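Local coordinates for probable sulfate-binding lipoprotein SubI (PDB 6DDN), which probably acts as a periplasmic sulfate carrier, binding the anion as the solute-binding component of a transport system, at residues A[167-172]-A[179-184]; A[234-239]-A[259-264]. One frame throughout, in Å; residues are numbered along the deposited sequence.

Contact 1: residues A[167-172]-A[179-184]; sequences VITPSP and KWNLLA
Pro-172, Lys-179 and Asn-181 bury most of the surface where the turn leaving strand 167-168 comes back against helix 177-190. Pro-172 faces the first part of the helix with both its ring and its carbonyl. Its CB lies 4.4 Å from CG of Lys-179, and its CG stands equally far from CD1 of Leu-182, one helical turn further on. The lysine chain runs extended alongside the proline, so a methylene and not the ammonium comes closest to the backbone: CE of Lys-179 approaches O of Pro-172 to 3.3 Å, while NZ stays 3.9 Å from that oxygen. Deeper in, the contact becomes polar. With chi1 at 177°, Thr-169 turns its hydroxyl away from its own backbone N and toward the helix, where ND2 of Asn-181 donates to OG1 of Thr-169 at 3.1 Å. This bond is nearly straight (163°) and lies in the amide plane, which it helps to orient; the same ND2 also makes a weak bond to O of Ile-234 on the adjoining strand. Pro-170 completes the packing, its CD 3.6 Å from ND2 of Asn-181 and the two side chains crossing at about a right angle. The arrangement is a strand-turn-helix connection of the periplasmic binding protein fold, with Pro-170 close to the bound sulfate.

Contact 2: residues A[234-239]-A[259-264]; sequences ISYENE and FKIENP. With SO4 (sulfate ion), chain C.
Tyr-236 and Ile-261 come within 7.8 Å at their CA atoms, with no hydrogen bond between the two segments, whose strands are instead both paired antiparallel to strand 138-147. Tyr-236, at the N-cap position of helix 237-245, reaches over with its ring. With CG1 of Ile-261 beside the backbone N (chi1 -60°) and the chain extended beyond it, CD1 of Ile-261 meets CD2 of Tyr-236 at 3.5 Å; the two side chains cross roughly perpendicularly. The CG2 branch of Ile-261 adds a second apolar touch, 3.9 Å from CD2 of Tyr-236. Further along, the amide of Asn-263 approaches obliquely, its plane turned 51° from the ring and its ND2 4.1 Å from CE2 of Tyr-236; that ND2 is bonded to the carbonyl of Ser-110. The phenol oxygen projects past this packing and donates to the sulfate, OH of Tyr-236 to O2 of the anion measuring 2.8 Å, with O2 lying near the ring plane at its edge. Ser-110 OG also bonds the hydroxyl. Ser-175 OG and the backbone N atoms of Ala-60, Ser-177 and Gly-218 hold the anion too. The chemistry implies a pocket gripping sulfate by neutral donors, consistent with a sulfate-carrier role.

How the contacts relate
From the N terminus, contact 1 comes first, its segments 167-172 and 179-184 closing a six-residue connection that carries Ser-175 and Ser-177 and whose last two residues begin helix 177-190. Helices 196-210 and 218-227 follow before the chain enters contact 2, which spans nineteen residues, including most of helix 237-245 and strand 250-253. The two contacts are thus in series, neither nested nor crossed, yet they meet in space with centres 11 Å apart. Strands 167-168 and 232-236 are parallel neighbours, with a probable hydrogen bond from N of Ile-234 to O of Ile-168 (3.0 Å). Trp-180 of helix 177-190 also packs against strand 257-267, joining that helix to the sheet.

Contact 1: residues A[167-172]-A[179-184]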
loop_
_atom_site.group_PDB
_atom_site.type_symbol
_atom_site.label_atom_id
_atom_site.label_comp_id
_atom_site.label_asym_id
_atom_site.label_seq_id
_atom_site.Cartn_x
_atom_site.Cartn_y
_atom_site.Cartn_z
ATOM N N VAL A 167 -4.445 6.591 17.932
ATOM C CA VAL A 167 -4.286 5.929 16.647
ATOM C C VAL A 167 -3.000 6.424 16.007
ATOM O O VAL A 167 -2.741 7.635 15.967
ATOM C CB VAL A 167 -5.493 6.195 15.734
ATOM C CG1 VAL A 167 -5.197 5.735 14.317
ATOM C CG2 VAL A 167 -6.733 5.506 16.285
ATOM N N ILE A 168 -2.186 5.494 15.517
ATOM C CA ILE A 168 -0.985 5.816 14.761
ATOM C C ILE A 168 -1.304 5.648 13.284
ATOM O O ILE A 168 -1.677 4.553 12.842
ATOM C CB ILE A 168 0.200 4.932 15.177
ATOM C CG1 ILE A 168 0.424 5.019 16.686
ATOM C CG2 ILE A 168 1.456 5.342 14.430
ATOM C CD1 ILE A 168 0.630 6.431 17.190
ATOM N N THR A 169 -1.170 6.734 12.520
ATOM C CA THR A 169 -1.392 6.722 11.082
ATOM C C THR A 169 -0.571 7.849 10.470
ATOM O O THR A 169 -0.470 8.929 11.072
ATOM C CB THR A 169 -2.876 6.883 10.723
ATOM O OG1 THR A 169 -3.031 6.927 9.299
ATOM C CG2 THR A 169 -3.452 8.149 11.338
ATOM N N PRO A 170 0.037 7.631 9.301
ATOM C CA PRO A 170 0.925 8.656 8.732
ATOM C C PRO A 170 0.189 9.861 8.164
ATOM O O PRO A 170 -1.035 9.980 8.285
ATOM C CB PRO A 170 1.676 7.893 7.634
ATOM C CG PRO A 170 0.767 6.785 7.261
ATOM C CD PRO A 170 0.068 6.382 8.526
ATOM N N SER A 171 0.945 10.765 7.539
ATOM C CA SER A 171 0.457 12.026 6.987
ATOM C C SER A 171 0.060 11.844 5.527
ATOM O O SER A 171 0.828 11.263 4.751
ATOM C CB SER A 171 1.526 13.104 7.095
ATOM O OG SER A 171 1.007 14.373 6.739
ATOM N N PRO A 172 -1.119 12.321 5.114
ATOM C CA PRO A 172 -1.526 12.167 3.708
ATOM C C PRO A 172 -0.740 13.040 2.749
ATOM O O PRO A 172 -0.914 12.906 1.531
ATOM C CB PRO A 172 -3.013 12.559 3.722
ATOM C CG PRO A 172 -3.395 12.669 5.177
ATOM C CD PRO A 172 -2.143 13.020 5.903
ATOM N N LYS A 179 -3.602 7.585 3.133
ATOM C CA LYS A 179 -4.825 7.751 2.356
ATOM C C LYS A 179 -5.706 6.510 2.426
ATOM O O LYS A 179 -6.926 6.625 2.594
ATOM C CB LYS A 179 -4.480 8.097 0.908
ATOM C CG LYS A 179 -3.844 9.471 0.753
ATOM C CD LYS A 179 -3.021 9.562 -0.517
ATOM C CE LYS A 179 -2.405 10.943 -0.677
ATOM N NZ LYS A 179 -1.482 10.994 -1.846
ATOM N N TRP A 180 -5.117 5.317 2.296
ATOM C CA TRP A 180 -5.875 4.101 2.568
ATOM C C TRP A 180 -6.442 4.124 3.981
ATOM O O TRP A 180 -7.614 3.791 4.195
ATOM C CB TRP A 180 -4.996 2.862 2.384
ATOM C CG TRP A 180 -4.376 2.695 1.026
ATOM C CD1 TRP A 180 -3.042 2.695 0.734
ATOM C CD2 TRP A 180 -5.058 2.472 -0.217
ATOM N NE1 TRP A 180 -2.852 2.499 -0.612
ATOM C CE2 TRP A 180 -4.072 2.359 -1.219
ATOM C CE3 TRP A 180 -6.403 2.363 -0.581
ATOM C CZ2 TRP A 180 -4.389 2.142 -2.560
ATOM C CZ3 TRP A 180 -6.716 2.150 -1.915
ATOM C CH2 TRP A 180 -5.713 2.042 -2.887
ATOM N N ASN A 181 -5.624 4.538 4.954
ATOM C CA ASN A 181 -6.011 4.492 6.359
ATOM C C ASN A 181 -7.191 5.399 6.675
ATOM O O ASN A 181 -7.872 5.177 7.680
ATOM C CB ASN A 181 -4.823 4.878 7.243
ATOM C CG ASN A 181 -3.749 3.809 7.283
ATOM O OD1 ASN A 181 -3.855 2.775 6.623
ATOM N ND2 ASN A 181 -2.699 4.059 8.059
ATOM N N LEU A 182 -7.434 6.426 5.863
ATOM C CA LEU A 182 -8.587 7.292 6.060
ATOM C C LEU A 182 -9.734 6.986 5.109
ATOM O O LEU A 182 -10.886 7.297 5.433
ATOM C CB LEU A 182 -8.180 8.764 5.911
ATOM C CG LEU A 182 -7.095 9.241 6.880
ATOM C CD1 LEU A 182 -7.019 10.758 6.899
ATOM C CD2 LEU A 182 -7.339 8.696 8.279
ATOM N N LEU A 183 -9.450 6.377 3.954
ATOM C CA LEU A 183 -10.519 5.961 3.054
ATOM C C LEU A 183 -11.369 4.860 3.676
ATOM O O LEU A 183 -12.599 4.873 3.546
ATOM C CB LEU A 183 -9.929 5.490 1.727
ATOM C CG LEU A 183 -9.579 6.595 0.736
ATOM C CD1 LEU A 183 -8.640 6.067 -0.338
ATOM C CD2 LEU A 183 -10.843 7.177 0.120
ATOM N N ALA A 184 -10.733 3.899 4.348
ATOM C CA ALA A 184 -11.481 2.792 4.939
ATOM C C ALA A 184 -12.502 3.256 5.971
ATOM O O ALA A 184 -13.679 2.872 5.855
ATOM C CB ALA A 184 -10.507 1.766 5.529
#

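Contact 2: residues A[234-239]-A[259-264]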
loop_
_atom_site.group_PDB
_atom_site.type_symbol
_atom_site.label_atom_id
_atom_site.label_comp_id
_atom_site.label_asym_id
_atom_site.label_seq_id
_atom_site.Cartn_x
_atom_site.Cartn_y
_atom_site.Cartn_z
ATOM N N ILE A 234 -3.017 1.901 12.181
ATOM C CA ILE A 234 -3.660 1.573 10.914
ATOM C C ILE A 234 -2.576 1.386 9.863
ATOM O O ILE A 234 -1.725 2.261 9.672
ATOM C CB ILE A 234 -4.656 2.667 10.504
ATOM C CG1 ILE A 234 -5.365 3.239 11.730
ATOM C CG2 ILE A 234 -5.675 2.112 9.535
ATOM C CD1 ILE A 234 -6.478 4.209 11.385
ATOM N N SER A 235 -2.596 0.242 9.185
ATOM C CA SER A 235 -1.480 -0.130 8.326
ATOM C C SER A 235 -1.959 -1.125 7.279
ATOM O O SER A 235 -3.099 -1.594 7.313
ATOM C CB SER A 235 -0.332 -0.719 9.150
ATOM O OG SER A 235 0.790 -1.003 8.336
ATOM N N TYR A 236 -1.067 -1.432 6.340
ATOM C CA TYR A 236 -1.328 -2.500 5.387
ATOM C C TYR A 236 -1.338 -3.846 6.100
ATOM O O TYR A 236 -0.650 -4.050 7.103
ATOM C CB TYR A 236 -0.265 -2.541 4.284
ATOM C CG TYR A 236 0.078 -1.228 3.614
ATOM C CD1 TYR A 236 0.922 -0.311 4.224
ATOM C CD2 TYR A 236 -0.406 -0.929 2.347
ATOM C CE1 TYR A 236 1.251 0.879 3.604
ATOM C CE2 TYR A 236 -0.082 0.259 1.719
ATOM C CZ TYR A 236 0.747 1.159 2.354
ATOM O OH TYR A 236 1.073 2.341 1.732
ATOM N N GLU A 237 -2.124 -4.777 5.561
ATOM C CA GLU A 237 -2.068 -6.150 6.051
ATOM C C GLU A 237 -0.704 -6.774 5.787
ATOM O O GLU A 237 -0.227 -7.586 6.587
ATOM C CB GLU A 237 -3.177 -6.976 5.399
ATOM C CG GLU A 237 -3.354 -8.370 5.965
ATOM C CD GLU A 237 -4.142 -9.268 5.030
ATOM O OE1 GLU A 237 -3.965 -9.147 3.799
ATOM O OE2 GLU A 237 -4.940 -10.090 5.526
ATOM N N ASN A 238 -0.059 -6.404 4.679
ATOM C CA ASN A 238 1.280 -6.919 4.412
ATOM C C ASN A 238 2.285 -6.382 5.420
ATOM O O ASN A 238 3.210 -7.098 5.823
ATOM C CB ASN A 238 1.708 -6.574 2.986
ATOM C CG ASN A 238 1.532 -5.103 2.658
ATOM O OD1 ASN A 238 0.571 -4.714 1.998
ATOM N ND2 ASN A 238 2.476 -4.279 3.101
ATOM N N GLU A 239 2.116 -5.129 5.846
ATOM C CA GLU A 239 3.045 -4.552 6.810
ATOM C C GLU A 239 2.860 -5.170 8.189
ATOM O O GLU A 239 3.836 -5.359 8.926
ATOM C CB GLU A 239 2.871 -3.034 6.866
ATOM C CG GLU A 239 3.757 -2.337 7.895
ATOM C CD GLU A 239 5.175 -2.094 7.403
ATOM O OE1 GLU A 239 5.793 -1.104 7.850
ATOM O OE2 GLU A 239 5.677 -2.886 6.577
ATOM N N PHE A 259 -10.937 -1.391 3.505
ATOM C CA PHE A 259 -10.733 -0.882 2.158
ATOM C C PHE A 259 -9.743 -1.753 1.399
ATOM O O PHE A 259 -8.783 -2.271 1.980
ATOM C CB PHE A 259 -10.232 0.562 2.184
ATOM C CG PHE A 259 -10.687 1.374 1.010
ATOM C CD1 PHE A 259 -11.922 2.000 1.024
ATOM C CD2 PHE A 259 -9.886 1.504 -0.113
ATOM C CE1 PHE A 259 -12.351 2.742 -0.055
ATOM C CE2 PHE A 259 -10.307 2.246 -1.198
ATOM C CZ PHE A 259 -11.543 2.867 -1.168
ATOM N N LYS A 260 -9.980 -1.905 0.100
ATOM C CA LYS A 260 -9.105 -2.700 -0.753
ATOM C C LYS A 260 -7.924 -1.849 -1.199
ATOM O O LYS A 260 -8.101 -0.849 -1.905
ATOM C CB LYS A 260 -9.874 -3.231 -1.961
ATOM C CG LYS A 260 -9.059 -4.148 -2.860
ATOM C CD LYS A 260 -9.622 -4.174 -4.271
ATOM C CE LYS A 260 -9.207 -5.435 -5.011
ATOM N NZ LYS A 260 -9.892 -5.557 -6.330
ATOM N N ILE A 261 -6.725 -2.242 -0.789
ATOM C CA ILE A 261 -5.504 -1.539 -1.159
ATOM C C ILE A 261 -4.991 -2.116 -2.471
ATOM O O ILE A 261 -4.857 -3.336 -2.613
ATOM C CB ILE A 261 -4.447 -1.659 -0.051
ATOM C CG1 ILE A 261 -4.974 -1.051 1.249
ATOM C CG2 ILE A 261 -3.141 -0.999 -0.480
ATOM C CD1 ILE A 261 -3.943 -0.983 2.357
ATOM N N GLU A 262 -4.718 -1.239 -3.437
ATOM C CA GLU A 262 -4.196 -1.633 -4.740
ATOM C C GLU A 262 -2.944 -0.818 -5.020
ATOM O O GLU A 262 -3.020 0.407 -5.157
ATOM C CB GLU A 262 -5.235 -1.423 -5.845
ATOM C CG GLU A 262 -6.542 -2.166 -5.623
ATOM C CD GLU A 262 -7.457 -2.100 -6.829
ATOM O OE1 GLU A 262 -7.629 -3.135 -7.507
ATOM O OE2 GLU A 262 -8.001 -1.009 -7.102
ATOM N N ASN A 263 -1.799 -1.495 -5.111
ATOM C CA ASN A 263 -0.518 -0.818 -5.238
ATOM C C ASN A 263 -0.055 -0.843 -6.687
ATOM O O ASN A 263 0.304 -1.917 -7.192
ATOM C CB ASN A 263 0.519 -1.478 -4.334
ATOM C CG ASN A 263 0.080 -1.512 -2.884
ATOM O OD1 ASN A 263 -0.070 -2.582 -2.295
ATOM N ND2 ASN A 263 -0.134 -0.338 -2.302
ATOM N N PRO A 264 -0.036 0.289 -7.383
ATOM C CA PRO A 264 0.318 0.286 -8.806
ATOM C C PRO A 264 1.818 0.170 -9.048
ATOM O O PRO A 264 2.653 0.528 -8.213
ATOM C CB PRO A 264 -0.206 1.638 -9.300
ATOM C CG PRO A 264 -0.179 2.508 -8.087
ATOM C CD PRO A 264 -0.489 1.612 -6.923
HETATM S S SO4 C . 3.624 4.738 2.230
HETATM O O1 SO4 C . 4.801 4.899 1.381
HETATM O O2 SO4 C . 3.510 3.339 2.635
HETATM O O3 SO4 C . 3.749 5.575 3.419
HETATM O O4 SO4 C . 2.434 5.134 1.485
#